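Local coordinates for protein esterase Rv0045c (Mycobacterium tuberculosis, PDB 6WYN) that hydrolyses carboxylic esters, with strong selectivity for short straight-chain alkyl esters such as butanoates, and is likely involved in ester or lipid metabolism, at residues D44-L49 against P63-V68; A53-V58 against W98-V103; I73-W78 against P108-D113. All blocks are in the same frame, centred on the assembly; numbering follows the deposited sequence.

In the fold
The three contacts lie around one edge of the main sheet. Interaction 1 lies at the surface and sets the loop before helix 49-55 against outermost strand 65-70; a salt bridge and a CH-pi contact carry it. Interaction 2 is buried and packs the end of helix 49-55 on helix 99-105, with small apolar side chains and one hydrogen bond. Interaction 3 is also buried and is a backbone-bonded strand pair, 73-78 with 109-112. Strands 65-70 and 73-78 are sheet neighbours, and R67 of interaction 1 forms a salt bridge with D113 of interaction 3. W78 of interaction 3 packs on D99, I102 and V103 of interaction 2.

Interaction 1: residues D44-L49 against P63-V68; sequences DEFALL and PEVERV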
loop_
_atom_site.group_PDB
_atom_site.type_symbol
_atom_site.label_atom_id
_atom_site.label_comp_id
_atom_site.label_asym_id
_atom_site.label_seq_id
_atom_site.Cartn_x
_atom_site.Cartn_y
_atom_site.Cartn_z
ATOM N N ASP A 44 19.324 3.598 10.411
ATOM C CA ASP A 44 18.571 2.325 10.409
ATOM C C ASP A 44 17.117 2.624 9.996
ATOM O O ASP A 44 16.615 3.733 10.290
ATOM C CB ASP A 44 18.695 1.722 11.800
ATOM C CG ASP A 44 17.680 0.663 12.075
ATOM O OD1 ASP A 44 17.875 -0.417 11.525
ATOM O OD2 ASP A 44 16.698 0.940 12.800
ATOM N N GLU A 45 16.422 1.648 9.413
ATOM C CA GLU A 45 15.076 1.857 8.847
ATOM C C GLU A 45 14.040 2.061 9.962
ATOM O O GLU A 45 12.934 2.528 9.652
ATOM C CB GLU A 45 14.756 0.728 7.867
ATOM C CG GLU A 45 14.356 -0.591 8.480
ATOM C CD GLU A 45 13.777 -1.547 7.434
ATOM O OE1 GLU A 45 14.158 -2.755 7.444
ATOM O OE2 GLU A 45 12.944 -1.079 6.597
ATOM N N PHE A 46 14.335 1.725 11.206
ATOM C CA PHE A 46 13.408 1.931 12.349
ATOM C C PHE A 46 13.782 3.197 13.161
ATOM O O PHE A 46 13.134 3.465 14.168
ATOM C CB PHE A 46 13.364 0.647 13.179
ATOM C CG PHE A 46 13.023 -0.568 12.356
ATOM C CD1 PHE A 46 11.869 -0.586 11.580
ATOM C CD2 PHE A 46 13.846 -1.690 12.359
ATOM C CE1 PHE A 46 11.577 -1.671 10.769
ATOM C CE2 PHE A 46 13.518 -2.811 11.607
ATOM C CZ PHE A 46 12.390 -2.791 10.826
ATOM N N ALA A 47 14.716 4.011 12.706
ATOM C CA ALA A 47 15.223 5.159 13.496
ATOM C C ALA A 47 14.163 6.277 13.626
ATOM O O ALA A 47 14.307 7.090 14.525
ATOM C CB ALA A 47 16.479 5.683 12.849
ATOM N N LEU A 48 13.151 6.372 12.758
ATOM C CA LEU A 48 12.178 7.504 12.793
ATOM C C LEU A 48 10.858 7.097 13.413
ATOM O O LEU A 48 9.887 7.856 13.250
ATOM C CB LEU A 48 11.965 8.008 11.371
ATOM C CG LEU A 48 13.242 8.505 10.718
ATOM C CD1 LEU A 48 12.970 8.951 9.297
ATOM C CD2 LEU A 48 13.862 9.637 11.557
ATOM N N LEU A 49 10.769 5.967 14.100
ATOM C CA LEU A 49 9.423 5.483 14.510
ATOM C C LEU A 49 8.765 6.447 15.527
ATOM O O LEU A 49 7.514 6.441 15.592
ATOM C CB LEU A 49 9.468 4.056 15.050
ATOM C CG LEU A 49 9.701 2.951 14.011
ATOM C CD1 LEU A 49 9.702 1.598 14.720
ATOM C CD2 LEU A 49 8.647 2.993 12.908
ATOM N N PRO A 63 6.280 -0.363 19.419
ATOM C CA PRO A 63 6.132 -1.807 19.249
ATOM C C PRO A 63 7.411 -2.424 18.645
ATOM O O PRO A 63 8.271 -1.714 18.135
ATOM C CB PRO A 63 4.968 -1.929 18.264
ATOM C CG PRO A 63 5.130 -0.709 17.424
ATOM C CD PRO A 63 5.545 0.391 18.381
ATOM N N GLU A 64 7.557 -3.740 18.813
ATOM C CA GLU A 64 8.655 -4.532 18.186
ATOM C C GLU A 64 8.377 -4.584 16.677
ATOM O O GLU A 64 7.212 -4.753 16.307
ATOM C CB GLU A 64 8.662 -5.978 18.681
ATOM C CG GLU A 64 9.172 -6.171 20.089
ATOM C CD GLU A 64 9.019 -7.630 20.517
ATOM O OE1 GLU A 64 8.088 -8.338 19.989
ATOM O OE2 GLU A 64 9.858 -8.083 21.334
ATOM N N VAL A 65 9.402 -4.465 15.859
ATOM C CA VAL A 65 9.236 -4.633 14.395
ATOM C C VAL A 65 10.548 -5.193 13.838
ATOM O O VAL A 65 11.611 -4.805 14.309
ATOM C CB VAL A 65 8.764 -3.319 13.727
ATOM C CG1 VAL A 65 9.678 -2.144 14.062
ATOM C CG2 VAL A 65 8.620 -3.458 12.196
ATOM N N GLU A 66 10.461 -6.044 12.815
ATOM C CA GLU A 66 11.652 -6.518 12.092
ATOM C C GLU A 66 11.251 -6.777 10.646
ATOM O O GLU A 66 10.049 -7.000 10.377
ATOM C CB GLU A 66 12.226 -7.766 12.788
ATOM C CG GLU A 66 11.285 -8.939 12.858
ATOM C CD GLU A 66 11.871 -10.168 13.560
ATOM O OE1 GLU A 66 12.883 -10.027 14.260
ATOM O OE2 GLU A 66 11.340 -11.255 13.397
ATOM N N ARG A 67 12.223 -6.730 9.760
ATOM C CA ARG A 67 12.049 -7.094 8.349
ATOM C C ARG A 67 12.102 -8.624 8.242
ATOM O O ARG A 67 12.958 -9.277 8.905
ATOM C CB ARG A 67 13.110 -6.411 7.493
ATOM C CG ARG A 67 12.868 -6.600 6.013
ATOM C CD ARG A 67 13.593 -5.580 5.185
ATOM N NE ARG A 67 12.977 -4.246 5.271
ATOM C CZ ARG A 67 11.872 -3.836 4.623
ATOM N NH1 ARG A 67 11.470 -2.578 4.757
ATOM N NH2 ARG A 67 11.213 -4.634 3.794
ATOM N N VAL A 68 11.180 -9.192 7.470
ATOM C CA VAL A 68 11.184 -10.641 7.135
ATOM C C VAL A 68 11.230 -10.796 5.603
ATOM O O VAL A 68 10.932 -9.811 4.850
ATOM C CB VAL A 68 10.030 -11.411 7.799
ATOM C CG1 VAL A 68 10.085 -11.359 9.320
ATOM C CG2 VAL A 68 8.670 -10.935 7.331
#
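The backbones stay well apart, with CA atoms 8.0 Å apart at the closest pair, F46 and V65; residues 44-49 turn through two type I beta turns beside strand 65-68. V65 CG1 sits over one face of the F46 ring, 3.9 Å from its centroid and toward the rim. E45 CG lies over the opposite face, so the ring is sandwiched. Its position between the backbone N and the carbonyl carbon (chi1 77°) sets it there, while the extended chain beyond reaches R67. L49 CD1 joins from the helix start, 3.8 Å from V65 CG1.

The polar part is a side-on salt bridge. R67 NE donates to E45 OE1 at 2.9 Å, and R67 NH1 donates to E45 OE2 at 2.8 Å. Both oxygens use their syn lone pairs. The two bonds hold the carboxylate and guanidinium nearly coplanar, 13° apart. E45 OE2 also bonds H96. R67 NH2 forms a salt bridge with D113 and a hydrogen bond with S74, tying the loop at E45 to strand 73-78.

D44 OD2 accepts from F46 N at 3.0 Å, an Asx turn. The contact is surface packing of an N-terminal loop against the outermost strand of the alpha/beta-hydrolase sheet.

Interaction 2: residues A53-V58 against W98-V103; sequences AEQAGV and WDTVIV
Q55 and T100 form the hydrogen bond between the two segments. T100 OG1 donates to Q55 OE1 at 2.7 Å. The hydroxyl lies in the plane of the amide carbonyl, on a lone pair, with a C=O...donor angle of 144°. The two side chains cross at about a right angle. The Q55 chain is extended, with CG anti to the backbone N (chi1 -173°), and this carries its amide out to the threonine. N52 ND2 also bonds T100 OG1, so this buried hydroxyl has partners at two residues of helix 49-55.

The rest is apolar. T100 CG2 packs at the end of helix 49-55, 3.8 Å from A56 CB and alongside CB and CG of Q55. One turn further on, V103 CG1 is 3.7 Å from A53 CA and 3.8 Å from A53 CB. The same methyl meets V58 CG2 at 4.0 Å. The alanines allow close approach, and the CA atoms of A56 and T100 are 5.7 Å apart.

Backbone bonds close helix 49-55. G57 N donates to E54 O at 2.7 Å, and V58 N reaches back to A53 O. With the positive phi of G57 (67°) this is a Schellman motif. It turns the chain so that V58 comes back onto V103.

R318 of helix 317-328 bonds the carbonyls of E54 and Q55, and P317 touches Q55 and T100. R232 of helix 227-237 touches the same two side chains. V103 also packs on W78, which ties helix 99-105 to strand 73-78.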
loop_
_atom_site.group_PDB
_atom_site.type_symbol
_atom_site.label_atom_id
_atom_site.label_comp_id
_atom_site.label_asym_id
_atom_site.label_seq_id
_atom_site.Cartn_x
_atom_site.Cartn_y
_atom_site.Cartn_z
ATOM N N ALA A 53 4.814 7.555 15.872
ATOM C CA ALA A 53 3.986 7.575 17.106
ATOM C C ALA A 53 3.378 8.991 17.330
ATOM O O ALA A 53 2.210 9.068 17.604
ATOM C CB ALA A 53 4.786 7.113 18.298
ATOM N N GLU A 54 4.150 10.064 17.186
ATOM C CA GLU A 54 3.663 11.466 17.339
ATOM C C GLU A 54 2.563 11.743 16.282
ATOM O O GLU A 54 1.453 12.129 16.655
ATOM C CB GLU A 54 4.904 12.356 17.247
ATOM C CG GLU A 54 4.665 13.858 17.281
ATOM C CD GLU A 54 5.887 14.709 16.906
ATOM O OE1 GLU A 54 5.876 15.944 17.196
ATOM O OE2 GLU A 54 6.856 14.156 16.302
ATOM N N GLN A 55 2.799 11.442 15.007
ATOM C CA GLN A 55 1.761 11.608 13.948
ATOM C C GLN A 55 0.500 10.823 14.311
ATOM O O GLN A 55 -0.597 11.310 14.011
ATOM C CB GLN A 55 2.324 11.253 12.580
ATOM C CG GLN A 55 1.385 11.546 11.430
ATOM C CD GLN A 55 1.978 11.192 10.078
ATOM O OE1 GLN A 55 2.523 10.100 9.842
ATOM N NE2 GLN A 55 1.808 12.096 9.131
ATOM N N ALA A 56 0.619 9.665 14.958
ATOM C CA ALA A 56 -0.563 8.868 15.324
ATOM C C ALA A 56 -1.166 9.396 16.629
ATOM O O ALA A 56 -2.211 8.857 17.024
ATOM C CB ALA A 56 -0.201 7.409 15.456
ATOM N N GLY A 57 -0.471 10.302 17.330
ATOM C CA GLY A 57 -0.950 10.841 18.625
ATOM C C GLY A 57 -0.963 9.761 19.688
ATOM O O GLY A 57 -1.922 9.665 20.445
ATOM N N VAL A 58 0.043 8.892 19.722
ATOM C CA VAL A 58 0.116 7.835 20.771
ATOM C C VAL A 58 1.460 8.002 21.457
ATOM O O VAL A 58 2.403 8.547 20.827
ATOM C CB VAL A 58 -0.054 6.407 20.225
ATOM C CG1 VAL A 58 -1.434 6.195 19.608
ATOM C CG2 VAL A 58 1.062 6.047 19.259
ATOM N N TRP A 98 2.666 2.302 5.939
ATOM C CA TRP A 98 1.726 1.919 7.017
ATOM C C TRP A 98 2.239 2.197 8.432
ATOM O O TRP A 98 1.467 1.928 9.349
ATOM C CB TRP A 98 1.333 0.472 6.880
ATOM C CG TRP A 98 0.723 0.145 5.579
ATOM C CD1 TRP A 98 1.288 -0.526 4.529
ATOM C CD2 TRP A 98 -0.593 0.522 5.178
ATOM N NE1 TRP A 98 0.364 -0.687 3.537
ATOM C CE2 TRP A 98 -0.778 -0.003 3.878
ATOM C CE3 TRP A 98 -1.627 1.231 5.793
ATOM C CZ2 TRP A 98 -1.963 0.181 3.178
ATOM C CZ3 TRP A 98 -2.788 1.423 5.091
ATOM C CH2 TRP A 98 -2.974 0.844 3.833
ATOM N N ASP A 99 3.468 2.672 8.620
ATOM C CA ASP A 99 4.105 2.770 9.965
ATOM C C ASP A 99 3.163 3.499 10.951
ATOM O O ASP A 99 2.972 3.040 12.084
ATOM C CB ASP A 99 5.462 3.461 9.871
ATOM C CG ASP A 99 6.562 2.672 9.175
ATOM O OD1 ASP A 99 6.309 1.472 8.790
ATOM O OD2 ASP A 99 7.662 3.279 8.998
ATOM N N THR A 100 2.623 4.638 10.546
ATOM C CA THR A 100 1.843 5.499 11.463
ATOM C C THR A 100 0.602 4.741 11.828
ATOM O O THR A 100 0.313 4.628 13.028
ATOM C CB THR A 100 1.588 6.898 10.898
ATOM O OG1 THR A 100 2.839 7.564 10.752
ATOM C CG2 THR A 100 0.672 7.693 11.812
ATOM N N VAL A 101 -0.108 4.209 10.835
ATOM C CA VAL A 101 -1.351 3.456 11.102
ATOM C C VAL A 101 -1.044 2.270 12.034
ATOM O O VAL A 101 -1.823 1.978 12.948
ATOM C CB VAL A 101 -2.026 3.039 9.780
ATOM C CG1 VAL A 101 -3.056 1.960 9.965
ATOM C CG2 VAL A 101 -2.640 4.227 9.061
ATOM N N ILE A 102 -0.006 1.498 11.726
ATOM C CA ILE A 102 0.288 0.274 12.506
ATOM C C ILE A 102 0.660 0.677 13.943
ATOM O O ILE A 102 0.163 0.057 14.845
ATOM C CB ILE A 102 1.337 -0.560 11.761
ATOM C CG1 ILE A 102 0.649 -1.157 10.538
ATOM C CG2 ILE A 102 1.944 -1.632 12.649
ATOM C CD1 ILE A 102 1.588 -1.914 9.661
ATOM N N VAL A 103 1.455 1.705 14.123
ATOM C CA VAL A 103 1.905 2.164 15.472
ATOM C C VAL A 103 0.666 2.639 16.242
ATOM O O VAL A 103 0.457 2.212 17.395
ATOM C CB VAL A 103 3.013 3.227 15.334
ATOM C CG1 VAL A 103 3.283 4.020 16.633
ATOM C CG2 VAL A 103 4.296 2.559 14.895
#

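Interaction 3: residues I73-W78 against P108-D113; sequences ISALRW and PALAVD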
loop_
_atom_site.group_PDB
_atom_site.type_symbol
_atom_site.label_atom_id
_atom_site.label_comp_id
_atom_site.label_asym_id
_atom_site.label_seq_id
_atom_site.Cartn_x
_atom_site.Cartn_y
_atom_site.Cartn_z
ATOM N N ILE A 73 9.591 -11.789 -1.816
ATOM C CA ILE A 73 8.769 -10.854 -0.975
ATOM C C ILE A 73 9.494 -10.510 0.341
ATOM O O ILE A 73 9.800 -11.430 1.117
ATOM C CB ILE A 73 7.394 -11.452 -0.660
ATOM C CG1 ILE A 73 6.631 -11.762 -1.953
ATOM C CG2 ILE A 73 6.602 -10.497 0.258
ATOM C CD1 ILE A 73 6.560 -10.582 -2.888
ATOM N N SER A 74 9.677 -9.212 0.590
ATOM C CA SER A 74 10.102 -8.653 1.888
ATOM C C SER A 74 8.871 -8.058 2.585
ATOM O O SER A 74 7.916 -7.672 1.871
ATOM C CB SER A 74 11.186 -7.652 1.680
ATOM O OG SER A 74 11.824 -7.408 2.922
ATOM N N ALA A 75 8.866 -8.014 3.917
ATOM C CA ALA A 75 7.750 -7.455 4.692
ATOM C C ALA A 75 8.297 -6.940 6.014
ATOM O O ALA A 75 9.451 -7.348 6.404
ATOM C CB ALA A 75 6.645 -8.448 4.892
ATOM N N LEU A 76 7.554 -6.017 6.619
ATOM C CA LEU A 76 7.766 -5.627 8.042
ATOM C C LEU A 76 6.766 -6.373 8.902
ATOM O O LEU A 76 5.547 -6.304 8.633
ATOM C CB LEU A 76 7.595 -4.118 8.173
ATOM C CG LEU A 76 8.607 -3.284 7.414
ATOM C CD1 LEU A 76 8.323 -1.807 7.588
ATOM C CD2 LEU A 76 10.013 -3.614 7.875
ATOM N N ARG A 77 7.263 -7.074 9.916
ATOM C CA ARG A 77 6.431 -7.838 10.870
ATOM C C ARG A 77 6.452 -7.080 12.191
ATOM O O ARG A 77 7.554 -6.926 12.792
ATOM C CB ARG A 77 6.902 -9.289 11.024
ATOM C CG ARG A 77 5.974 -10.145 11.870
ATOM C CD ARG A 77 6.235 -11.632 11.734
ATOM N NE ARG A 77 7.577 -11.906 12.247
ATOM C CZ ARG A 77 8.281 -13.003 11.978
ATOM N NH1 ARG A 77 9.511 -13.116 12.456
ATOM N NH2 ARG A 77 7.744 -13.969 11.270
ATOM N N TRP A 78 5.265 -6.637 12.613
ATOM C CA TRP A 78 5.048 -5.781 13.807
ATOM C C TRP A 78 4.442 -6.606 14.928
ATOM O O TRP A 78 3.485 -7.361 14.638
ATOM C CB TRP A 78 4.092 -4.647 13.460
ATOM C CG TRP A 78 4.596 -3.718 12.406
ATOM C CD1 TRP A 78 4.557 -3.856 11.035
ATOM C CD2 TRP A 78 5.186 -2.452 12.678
ATOM N NE1 TRP A 78 5.084 -2.741 10.445
ATOM C CE2 TRP A 78 5.453 -1.853 11.430
ATOM C CE3 TRP A 78 5.461 -1.762 13.862
ATOM C CZ2 TRP A 78 6.032 -0.592 11.343
ATOM C CZ3 TRP A 78 6.007 -0.505 13.766
ATOM C CH2 TRP A 78 6.281 0.075 12.526
ATOM N N PRO A 108 -0.659 -6.609 16.303
ATOM C CA PRO A 108 0.324 -7.344 15.490
ATOM C C PRO A 108 -0.082 -7.356 14.007
ATOM O O PRO A 108 -1.248 -7.601 13.651
ATOM C CB PRO A 108 0.360 -8.748 16.103
ATOM C CG PRO A 108 -0.938 -8.848 16.909
ATOM C CD PRO A 108 -1.293 -7.436 17.348
ATOM N N ALA A 109 0.881 -7.092 13.121
ATOM C CA ALA A 109 0.558 -6.850 11.693
ATOM C C ALA A 109 1.700 -7.241 10.768
ATOM O O ALA A 109 2.818 -7.226 11.205
ATOM C CB ALA A 109 0.224 -5.395 11.539
ATOM N N LEU A 110 1.401 -7.469 9.489
ATOM C CA LEU A 110 2.426 -7.718 8.454
ATOM C C LEU A 110 2.175 -6.688 7.367
ATOM O O LEU A 110 1.085 -6.720 6.748
ATOM C CB LEU A 110 2.322 -9.156 7.936
ATOM C CG LEU A 110 3.495 -9.596 7.066
ATOM C CD1 LEU A 110 4.744 -9.780 7.902
ATOM C CD2 LEU A 110 3.205 -10.887 6.301
ATOM N N ALA A 111 3.140 -5.832 7.135
ATOM C CA ALA A 111 3.103 -4.853 6.039
ATOM C C ALA A 111 4.059 -5.340 4.945
ATOM O O ALA A 111 5.274 -5.355 5.126
ATOM C CB ALA A 111 3.417 -3.476 6.567
ATOM N N VAL A 112 3.450 -5.747 3.848
ATOM C CA VAL A 112 4.259 -6.403 2.803
ATOM C C VAL A 112 4.761 -5.437 1.747
ATOM O O VAL A 112 4.036 -4.521 1.426
ATOM C CB VAL A 112 3.422 -7.502 2.131
ATOM C CG1 VAL A 112 4.242 -8.243 1.119
ATOM C CG2 VAL A 112 2.834 -8.467 3.144
ATOM N N ASP A 113 5.988 -5.647 1.280
ATOM C CA ASP A 113 6.483 -4.942 0.073
ATOM C C ASP A 113 5.981 -5.710 -1.157
ATOM O O ASP A 113 6.294 -6.883 -1.278
ATOM C CB ASP A 113 8.003 -4.815 0.035
ATOM C CG ASP A 113 8.628 -3.834 1.027
ATOM O OD1 ASP A 113 7.964 -2.817 1.346
ATOM O OD2 ASP A 113 9.798 -4.078 1.475
#
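The W78 ring presents its edge to strand 109-112. A109 O lies at that edge, in the ring plane, 3.8 Å from W78 CD1. A111 CB is also near the ring plane, 4.3 Å from W78 NE1. I102 CG2 of helix 99-105 sits over one face, 3.3 Å from W78 CD2. V65 CG2 of strand 65-70 covers the opposite face, 3.6 Å from W78 CD2, so the indole is held between them. D99 meets the rim near CZ2.

The strands run antiparallel, with an angle of 151° between their directions. L76 with A111 and W78 with A109 are hydrogen-bonded pairs, each joined by two backbone bonds. The straightest of these is W78 N to A109 O, at 2.9 Å and 172°. A75 with V112 and R77 with L110 are the non-hydrogen-bonded pairs. D113 N also bonds S74 O.

L76, W78, A109 and A111 point to one face of the sheet. On the other, L110 CD1 lies 3.8 Å from both A75 CB and R77 CB. Its CG is anti to the backbone N (chi1 -169°), which brings the tip across to strand 73-78. I73 CG2 and V112 CG1 are tight at 3.4 Å.

In the main sheet, strand 65-70 flanks 73-78, and strand 85-88 flanks 109-112. Helix 99-105 covers W78 and A111; L137 and L144 of helix 130-144 pack on I73, L110 and V112.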